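Local coordinates for protein aminotransferase (Paracoccus denitrificans, PDB 4GRX) that probably catalyses pyridoxal-phosphate-dependent transfer of amino groups from omega-amines or amino acids to oxo-acid acceptors, as a class III omega-aminotransferase, at residues Glu110-Val115 with Lys347-Val352; Cys272-Thr277 with Val351-Gly356; Glu82-Gln87 with Cys342-Lys347. All blocks are in the same frame, centred on the assembly; numbering follows the deposited sequence.

Contact 1 (Glu110-Val115 with Lys347-Val352); sequences EKLVEV and KAIDVV. With NA (sodium ion), chain E.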
loop_
_atom_site.group_PDB
_atom_site.type_symbol
_atom_site.label_atom_id
_atom_site.label_comp_id
_atom_site.label_asym_id
_atom_site.label_seq_id
_atom_site.Cartn_x
_atom_site.Cartn_y
_atom_site.Cartn_z
ATOM N N GLU A 110 5.093 20.021 -6.126
ATOM C CA GLU A 110 5.777 21.307 -6.088
ATOM C C GLU A 110 6.170 21.687 -4.665
ATOM O O GLU A 110 7.321 22.042 -4.399
ATOM C CB GLU A 110 4.869 22.367 -6.687
ATOM C CG GLU A 110 5.546 23.695 -6.963
ATOM C CD GLU A 110 4.764 24.533 -7.959
ATOM O OE1 GLU A 110 3.516 24.527 -7.880
ATOM O OE2 GLU A 110 5.387 25.199 -8.822
ATOM N N LYS A 111 5.207 21.580 -3.751
ATOM C CA LYS A 111 5.442 21.884 -2.343
ATOM C C LYS A 111 6.531 20.994 -1.745
ATOM O O LYS A 111 7.457 21.491 -1.087
ATOM C CB LYS A 111 4.136 21.781 -1.544
ATOM C CG LYS A 111 4.256 22.063 -0.048
ATOM C CD LYS A 111 4.989 23.361 0.308
ATOM C CE LYS A 111 4.330 24.613 -0.262
ATOM N NZ LYS A 111 4.599 25.833 0.555
ATOM N N LEU A 112 6.418 19.689 -1.998
ATOM C CA LEU A 112 7.353 18.700 -1.469
ATOM C C LEU A 112 8.810 18.873 -1.904
ATOM O O LEU A 112 9.715 18.745 -1.077
ATOM C CB LEU A 112 6.880 17.272 -1.778
ATOM C CG LEU A 112 5.886 16.634 -0.803
ATOM C CD1 LEU A 112 5.427 15.278 -1.324
ATOM C CD2 LEU A 112 6.477 16.501 0.599
ATOM N N VAL A 113 9.051 19.140 -3.190
ATOM C CA VAL A 113 10.418 19.357 -3.661
ATOM C C VAL A 113 10.968 20.579 -2.944
ATOM O O VAL A 113 12.126 20.608 -2.528
ATOM C CB VAL A 113 10.494 19.496 -5.199
ATOM C CG1 VAL A 113 11.759 20.228 -5.644
ATOM C CG2 VAL A 113 10.406 18.118 -5.842
ATOM N N GLU A 114 10.105 21.565 -2.751
ATOM C CA GLU A 114 10.504 22.789 -2.087
ATOM C C GLU A 114 10.976 22.570 -0.625
ATOM O O GLU A 114 12.116 22.938 -0.279
ATOM C CB GLU A 114 9.378 23.800 -2.170
ATOM C CG GLU A 114 9.793 25.169 -1.715
ATOM C CD GLU A 114 8.683 25.896 -0.999
ATOM O OE1 GLU A 114 9.008 26.908 -0.343
ATOM O OE2 GLU A 114 7.505 25.467 -1.083
ATOM N N VAL A 115 10.122 21.956 0.205
ATOM C CA VAL A 115 10.462 21.661 1.615
ATOM C C VAL A 115 11.573 20.617 1.759
ATOM O O VAL A 115 12.163 20.467 2.830
ATOM C CB VAL A 115 9.236 21.200 2.449
ATOM C CG1 VAL A 115 8.142 22.258 2.447
ATOM C CG2 VAL A 115 8.690 19.866 1.953
ATOM N N LYS A 347 -2.101 20.874 3.752
ATOM C CA LYS A 347 -2.518 21.370 5.048
ATOM C C LYS A 347 -1.647 20.864 6.197
ATOM O O LYS A 347 -1.291 21.642 7.090
ATOM C CB LYS A 347 -3.978 21.029 5.323
ATOM C CG LYS A 347 -4.541 21.733 6.544
ATOM C CD LYS A 347 -4.663 23.226 6.305
ATOM C CE LYS A 347 -4.832 23.968 7.615
ATOM N NZ LYS A 347 -4.843 25.439 7.403
ATOM N N ALA A 348 -1.316 19.575 6.191
ATOM C CA ALA A 348 -0.478 19.023 7.263
ATOM C C ALA A 348 0.925 19.650 7.279
ATOM O O ALA A 348 1.426 20.041 8.338
ATOM C CB ALA A 348 -0.395 17.503 7.172
ATOM N N ILE A 349 1.547 19.739 6.103
ATOM C CA ILE A 349 2.837 20.415 5.951
ATOM C C ILE A 349 2.755 21.869 6.462
ATOM O O ILE A 349 3.607 22.318 7.235
ATOM C CB ILE A 349 3.358 20.312 4.491
ATOM C CG1 ILE A 349 3.728 18.846 4.192
ATOM C CG2 ILE A 349 4.550 21.244 4.248
ATOM C CD1 ILE A 349 3.641 18.440 2.743
ATOM N N ASP A 350 1.706 22.577 6.061
ATOM C CA ASP A 350 1.501 23.952 6.510
ATOM C C ASP A 350 1.325 24.022 8.032
ATOM O O ASP A 350 1.979 24.834 8.688
ATOM C CB ASP A 350 0.315 24.607 5.790
ATOM C CG ASP A 350 0.271 26.121 5.980
ATOM O OD1 ASP A 350 1.256 26.704 6.491
ATOM O OD2 ASP A 350 -0.753 26.741 5.608
ATOM N N VAL A 351 0.463 23.169 8.587
ATOM C CA VAL A 351 0.208 23.150 10.036
ATOM C C VAL A 351 1.490 22.925 10.851
ATOM O O VAL A 351 1.767 23.667 11.800
ATOM C CB VAL A 351 -0.877 22.111 10.420
ATOM C CG1 VAL A 351 -0.828 21.783 11.910
ATOM C CG2 VAL A 351 -2.262 22.616 10.034
ATOM N N VAL A 352 2.266 21.918 10.466
ATOM C CA VAL A 352 3.483 21.553 11.181
ATOM C C VAL A 352 4.516 22.697 11.162
ATOM O O VAL A 352 4.959 23.174 12.215
ATOM C CB VAL A 352 4.078 20.217 10.640
ATOM C CG1 VAL A 352 5.428 19.908 11.267
ATOM C CG2 VAL A 352 3.129 19.058 10.897
HETATM NA NA NA E . 14.091 21.944 -1.936
HETATM O O HOH W 1 15.192 23.253 -0.503
#

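Contact 2 (Cys272-Thr277 with Val351-Gly356); sequences CGFGRT and VVMNEG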
loop_
_atom_site.group_PDB
_atom_site.type_symbol
_atom_site.label_atom_id
_atom_site.label_comp_id
_atom_site.label_asym_id
_atom_site.label_seq_id
_atom_site.Cartn_x
_atom_site.Cartn_y
_atom_site.Cartn_z
ATOM N N CYS A 272 10.917 10.529 10.512
ATOM C CA CYS A 272 11.761 11.670 10.812
ATOM C C CYS A 272 11.346 12.886 10.001
ATOM O O CYS A 272 11.719 14.023 10.332
ATOM C CB CYS A 272 13.239 11.313 10.609
ATOM S SG CYS A 272 13.867 10.107 11.814
ATOM N N GLY A 273 10.544 12.636 8.966
ATOM C CA GLY A 273 10.036 13.699 8.098
ATOM C C GLY A 273 9.109 14.660 8.826
ATOM O O GLY A 273 8.206 14.238 9.545
ATOM N N PHE A 274 9.329 15.959 8.625
ATOM C CA PHE A 274 8.516 17.014 9.243
ATOM C C PHE A 274 8.470 16.975 10.759
ATOM O O PHE A 274 7.378 16.852 11.325
ATOM C CB PHE A 274 7.083 16.972 8.717
ATOM C CG PHE A 274 6.998 16.948 7.238
ATOM C CD1 PHE A 274 6.706 15.774 6.577
ATOM C CD2 PHE A 274 7.236 18.105 6.497
ATOM C CE1 PHE A 274 6.640 15.750 5.191
ATOM C CE2 PHE A 274 7.173 18.088 5.112
ATOM C CZ PHE A 274 6.881 16.902 4.460
ATOM N N GLY A 275 9.638 17.048 11.410
ATOM C CA GLY A 275 9.717 17.587 12.773
ATOM C C GLY A 275 10.143 16.801 13.997
ATOM O O GLY A 275 10.792 17.352 14.890
ATOM N N ARG A 276 9.781 15.530 14.072
ATOM C CA ARG A 276 9.994 14.775 15.299
ATOM C C ARG A 276 11.445 14.852 15.827
ATOM O O ARG A 276 11.681 14.766 17.046
ATOM C CB ARG A 276 9.493 13.329 15.145
ATOM C CG ARG A 276 9.169 12.637 16.458
ATOM C CD ARG A 276 8.415 11.328 16.259
ATOM N NE ARG A 276 6.976 11.525 16.036
ATOM C CZ ARG A 276 6.088 11.881 16.975
ATOM N NH1 ARG A 276 6.466 12.105 18.234
ATOM N NH2 ARG A 276 4.808 12.032 16.654
ATOM N N THR A 277 12.393 15.052 14.918
ATOM C CA THR A 277 13.817 15.029 15.228
ATOM C C THR A 277 14.347 16.360 15.722
ATOM O O THR A 277 15.441 16.417 16.299
ATOM C CB THR A 277 14.640 14.675 13.980
ATOM O OG1 THR A 277 14.092 15.355 12.821
ATOM C CG2 THR A 277 14.634 13.154 13.791
ATOM N N VAL A 351 0.463 23.169 8.587
ATOM C CA VAL A 351 0.208 23.150 10.036
ATOM C C VAL A 351 1.490 22.925 10.851
ATOM O O VAL A 351 1.767 23.667 11.800
ATOM C CB VAL A 351 -0.877 22.111 10.420
ATOM C CG1 VAL A 351 -0.828 21.783 11.910
ATOM C CG2 VAL A 351 -2.262 22.616 10.034
ATOM N N VAL A 352 2.266 21.918 10.466
ATOM C CA VAL A 352 3.483 21.553 11.181
ATOM C C VAL A 352 4.516 22.697 11.162
ATOM O O VAL A 352 4.959 23.174 12.215
ATOM C CB VAL A 352 4.078 20.217 10.640
ATOM C CG1 VAL A 352 5.428 19.908 11.267
ATOM C CG2 VAL A 352 3.129 19.058 10.897
ATOM N N MET A 353 4.860 23.173 9.972
ATOM C CA MET A 353 5.957 24.124 9.824
ATOM C C MET A 353 5.601 25.589 10.090
ATOM O O MET A 353 6.487 26.396 10.379
ATOM C CB MET A 353 6.555 23.991 8.425
ATOM C CG MET A 353 7.127 22.621 8.095
ATOM S SD MET A 353 7.679 22.538 6.380
ATOM C CE MET A 353 8.999 23.750 6.370
ATOM N N ASN A 354 4.323 25.947 9.982
ATOM C CA ASN A 354 3.930 27.367 10.049
ATOM C C ASN A 354 2.910 27.738 11.122
ATOM O O ASN A 354 2.664 28.928 11.363
ATOM C CB ASN A 354 3.448 27.864 8.682
ATOM C CG ASN A 354 4.480 27.659 7.585
ATOM O OD1 ASN A 354 5.645 28.036 7.725
ATOM N ND2 ASN A 354 4.052 27.056 6.484
ATOM N N GLU A 355 2.304 26.732 11.744
ATOM C CA GLU A 355 1.357 26.965 12.830
ATOM C C GLU A 355 1.898 26.404 14.131
ATOM O O GLU A 355 1.125 26.037 15.014
ATOM C CB GLU A 355 -0.030 26.390 12.528
ATOM C CG GLU A 355 -0.761 27.064 11.378
ATOM C CD GLU A 355 -2.106 26.425 11.048
ATOM O OE1 GLU A 355 -2.754 25.860 11.963
ATOM O OE2 GLU A 355 -2.521 26.486 9.860
ATOM N N GLY A 356 3.224 26.321 14.229
ATOM C CA GLY A 356 3.913 26.140 15.504
ATOM C C GLY A 356 4.159 24.745 16.045
ATOM O O GLY A 356 4.760 24.597 17.108
#

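Contact 3 (Glu82-Gln87 with Cys342-Lys347); sequences EAAKAQ and CAIALK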
loop_
_atom_site.group_PDB
_atom_site.type_symbol
_atom_site.label_atom_id
_atom_site.label_comp_id
_atom_site.label_asym_id
_atom_site.label_seq_id
_atom_site.Cartn_x
_atom_site.Cartn_y
_atom_site.Cartn_z
ATOM N N GLU A 82 -11.241 20.429 8.740
ATOM C CA GLU A 82 -11.881 21.348 7.813
ATOM C C GLU A 82 -11.272 21.255 6.411
ATOM O O GLU A 82 -11.998 21.343 5.420
ATOM C CB GLU A 82 -11.829 22.781 8.367
ATOM C CG GLU A 82 -13.162 23.515 8.369
ATOM C CD GLU A 82 -14.317 22.725 9.004
ATOM O OE1 GLU A 82 -14.202 22.224 10.155
ATOM O OE2 GLU A 82 -15.378 22.628 8.339
ATOM N N ALA A 83 -9.955 21.051 6.342
ATOM C CA ALA A 83 -9.249 20.852 5.061
ATOM C C ALA A 83 -9.675 19.592 4.298
ATOM O O ALA A 83 -9.870 19.630 3.082
ATOM C CB ALA A 83 -7.737 20.875 5.254
ATOM N N ALA A 84 -9.835 18.493 5.022
ATOM C CA ALA A 84 -10.246 17.232 4.423
ATOM C C ALA A 84 -11.650 17.341 3.846
ATOM O O ALA A 84 -11.895 16.939 2.708
ATOM C CB ALA A 84 -10.180 16.112 5.452
ATOM N N LYS A 85 -12.564 17.898 4.637
ATOM C CA LYS A 85 -13.959 18.022 4.230
ATOM C C LYS A 85 -14.118 18.880 2.971
ATOM O O LYS A 85 -14.906 18.549 2.083
ATOM C CB LYS A 85 -14.804 18.571 5.376
ATOM C CG LYS A 85 -14.887 17.650 6.585
ATOM C CD LYS A 85 -16.022 18.034 7.526
ATOM C CE LYS A 85 -15.746 19.337 8.259
ATOM N NZ LYS A 85 -16.886 19.710 9.138
ATOM N N ALA A 86 -13.352 19.969 2.902
ATOM C CA ALA A 86 -13.350 20.864 1.744
ATOM C C ALA A 86 -12.976 20.121 0.472
ATOM O O ALA A 86 -13.601 20.327 -0.567
ATOM C CB ALA A 86 -12.417 22.052 1.969
ATOM N N GLN A 87 -11.978 19.242 0.558
ATOM C CA GLN A 87 -11.571 18.486 -0.616
ATOM C C GLN A 87 -12.580 17.436 -1.043
ATOM O O GLN A 87 -12.721 17.155 -2.234
ATOM C CB GLN A 87 -10.186 17.869 -0.460
ATOM C CG GLN A 87 -9.641 17.323 -1.784
ATOM C CD GLN A 87 -9.471 18.396 -2.852
ATOM O OE1 GLN A 87 -9.928 18.251 -3.998
ATOM N NE2 GLN A 87 -8.817 19.496 -2.474
ATOM N N CYS A 342 -3.627 14.538 -1.127
ATOM C CA CYS A 342 -2.671 15.572 -1.468
ATOM C C CYS A 342 -3.036 16.882 -0.782
ATOM O O CYS A 342 -2.173 17.513 -0.171
ATOM C CB CYS A 342 -2.590 15.751 -2.978
ATOM S SG CYS A 342 -1.700 14.432 -3.838
ATOM N N ALA A 343 -4.313 17.265 -0.872
ATOM C CA ALA A 343 -4.869 18.406 -0.139
ATOM C C ALA A 343 -4.519 18.362 1.337
ATOM O O ALA A 343 -4.083 19.371 1.905
ATOM C CB ALA A 343 -6.379 18.452 -0.295
ATOM N N ILE A 344 -4.715 17.190 1.945
ATOM C CA ILE A 344 -4.498 17.005 3.372
ATOM C C ILE A 344 -3.028 17.205 3.732
ATOM O O ILE A 344 -2.688 17.845 4.743
ATOM C CB ILE A 344 -5.001 15.617 3.827
ATOM C CG1 ILE A 344 -6.541 15.584 3.807
ATOM C CG2 ILE A 344 -4.435 15.254 5.195
ATOM C CD1 ILE A 344 -7.161 14.233 4.109
ATOM N N ALA A 345 -2.161 16.665 2.888
ATOM C CA ALA A 345 -0.734 16.776 3.091
ATOM C C ALA A 345 -0.294 18.246 3.015
ATOM O O ALA A 345 0.482 18.703 3.853
ATOM C CB ALA A 345 0.010 15.913 2.085
ATOM N N LEU A 346 -0.805 18.985 2.037
ATOM C CA LEU A 346 -0.536 20.413 1.952
ATOM C C LEU A 346 -0.874 21.083 3.278
ATOM O O LEU A 346 -0.028 21.746 3.874
ATOM C CB LEU A 346 -1.330 21.047 0.810
ATOM C CG LEU A 346 -0.849 20.809 -0.631
ATOM C CD1 LEU A 346 -1.889 21.314 -1.621
ATOM C CD2 LEU A 346 0.511 21.442 -0.908
ATOM N N LYS A 347 -2.101 20.874 3.752
ATOM C CA LYS A 347 -2.518 21.370 5.048
ATOM C C LYS A 347 -1.647 20.864 6.197
ATOM O O LYS A 347 -1.291 21.642 7.090
ATOM C CB LYS A 347 -3.978 21.029 5.323
ATOM C CG LYS A 347 -4.541 21.733 6.544
ATOM C CD LYS A 347 -4.663 23.226 6.305
ATOM C CE LYS A 347 -4.832 23.968 7.615
ATOM N NZ LYS A 347 -4.843 25.439 7.403
#

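Contact 1 (Glu110-Val115 with Lys347-Val352)
Ile349 reaches across from helix 339-354 with both of its branches, and each finds a different partner on helix 103-115. Its first torsion (chi1 -68°) puts CG2 anti to the backbone N and CG1 anti to the carbonyl carbon, a rotation that lets CG2 face Val115 while CG1 carries CD1 to Leu112. Along the longer arm, Ile349 CD1 comes 4.0 Å from CD2 of Leu112, whose side chain it meets at about a right angle. The short arm, Ile349 CG2, lies 4.1 Å from CG1 of Val115, the two side chains being inclined to one another. On the more open side, CG of Lys111 is 4.4 Å from Ile349 CG2, while Lys111 NZ turns back to OE2 of Glu114, 3.4 Å away, in a salt bridge within its own helix, the hydrogen bond in it weak. The segments run roughly parallel, at 35°, with axes 11.6 Å apart, and no hydrogen bond spans them; Phe274, from a loop of the fold-type-I large domain, packs on Leu112, Val115 and Ile349. At the C-terminal end of helix 103-115 a sodium ion is bound by Val113 O (2.5 Å), Glu114 O, a water, and the carbonyl oxygens of Ser116 and Phe118.

Contact 2 (Cys272-Thr277 with Val351-Gly356)
Val352 presents one methyl to the loop: its CG1, set anti to the backbone N (chi1 174°), lies 3.6 Å from the carbonyl O of Phe274 and 4.2 Å from CB of the same residue. From the next residue, SD of Met353 approaches the Phe274 ring at its edge, near the ring plane, with CD2 its nearest atom at 4.5 Å; this is a glancing touch beside the firmer valine contact. No hydrogen bond crosses between 272-277 and 351-356. Behind this shell, Phe274 sits in the left-handed region and Gly275 has a phi of 116°; at the glycine's backbone angles a CB would jam against the carbonyl O of Phe274, and it would also point at Val352. In the fold-type-I aminotransferase architecture, this loop follows strand 265-268 of the seven-stranded sheet, and the adjacent strand 292-295 leads to Lys297, which carries the pyridoxal phosphate. Further out, Phe274 is held by backbone hydrogen bonding with Thr280 and by the ring of Trp281, the two planes meeting at about 50°. Two residues on, buried Arg276 ties the loop to its surroundings: NH1 bonds to the carbonyl oxygens of Phe389 and Pro437, and NH2 to Ser66 OG and Trp69 O. On the helix side, Gly356 takes the N-cap position of helix 357-375, while Val352 is tied by backbone hydrogen bonding to Ala358.

Contact 3 (Glu82-Gln87 with Cys342-Lys347)
Ala84 and Ile344 meet in the buried part of this helix pair, where CD1 of Ile344 lies 3.8 Å from Ala84 CB. Beside them the Ala343 methyl rests against the length of Gln87, with Gln87 CG at 3.8 Å and the amide NE2 at 3.4 Å from Ala343 CB. The glutamine lies along the methyl because its CG is anti to the backbone N (chi1 -168°) and its chain then bends at chi2 (62°). The segments are nearly antiparallel, crossing at 152° with axes 8.9 Å apart, an approach helped by small alanines on both helices, 78-90 and 339-354, of the fold-type-I architecture shared by class III aminotransferases. Tyr88 of the second subunit packs on Ala84 and Ile344, bringing this inner side to the dimer interface. Toward solvent the fit depends on a long chain instead: Lys347 lays its methylenes over Ala83, Lys347 CG being 3.6 Å from the Ala83 CB, and carries NZ onward to a long, weak ion pair with Glu355. On the outer face Glu82 OE2 lies 3.4 Å from Lys85 NZ in a salt bridge, and that amine also pairs with Asp89 of the second subunit.

Helix 339-354 is common to all three contacts, meeting helix 78-90 in contact 3, helix 103-115 in contact 1 and the loop 272-277 in contact 2. Contact 2 is the buried one; contacts 1 and 3 are only partly buried and both touch the second subunit. Phe274 couples contacts 1 and 2, its CE2 lying 3.6 Å from CG1 of Ile349, whereas contacts 1 and 3 join where Leu346 packs on Lys111. Branched aliphatic chains meet in contact 1; a valine methyl and a thioether meet a phenylalanine and its carbonyl in contact 2; alanines meet isoleucine, lysine and glutamine chains in contact 3. Lysine-acid pairs flank contacts 1 and 3, whereas Arg276 is buried.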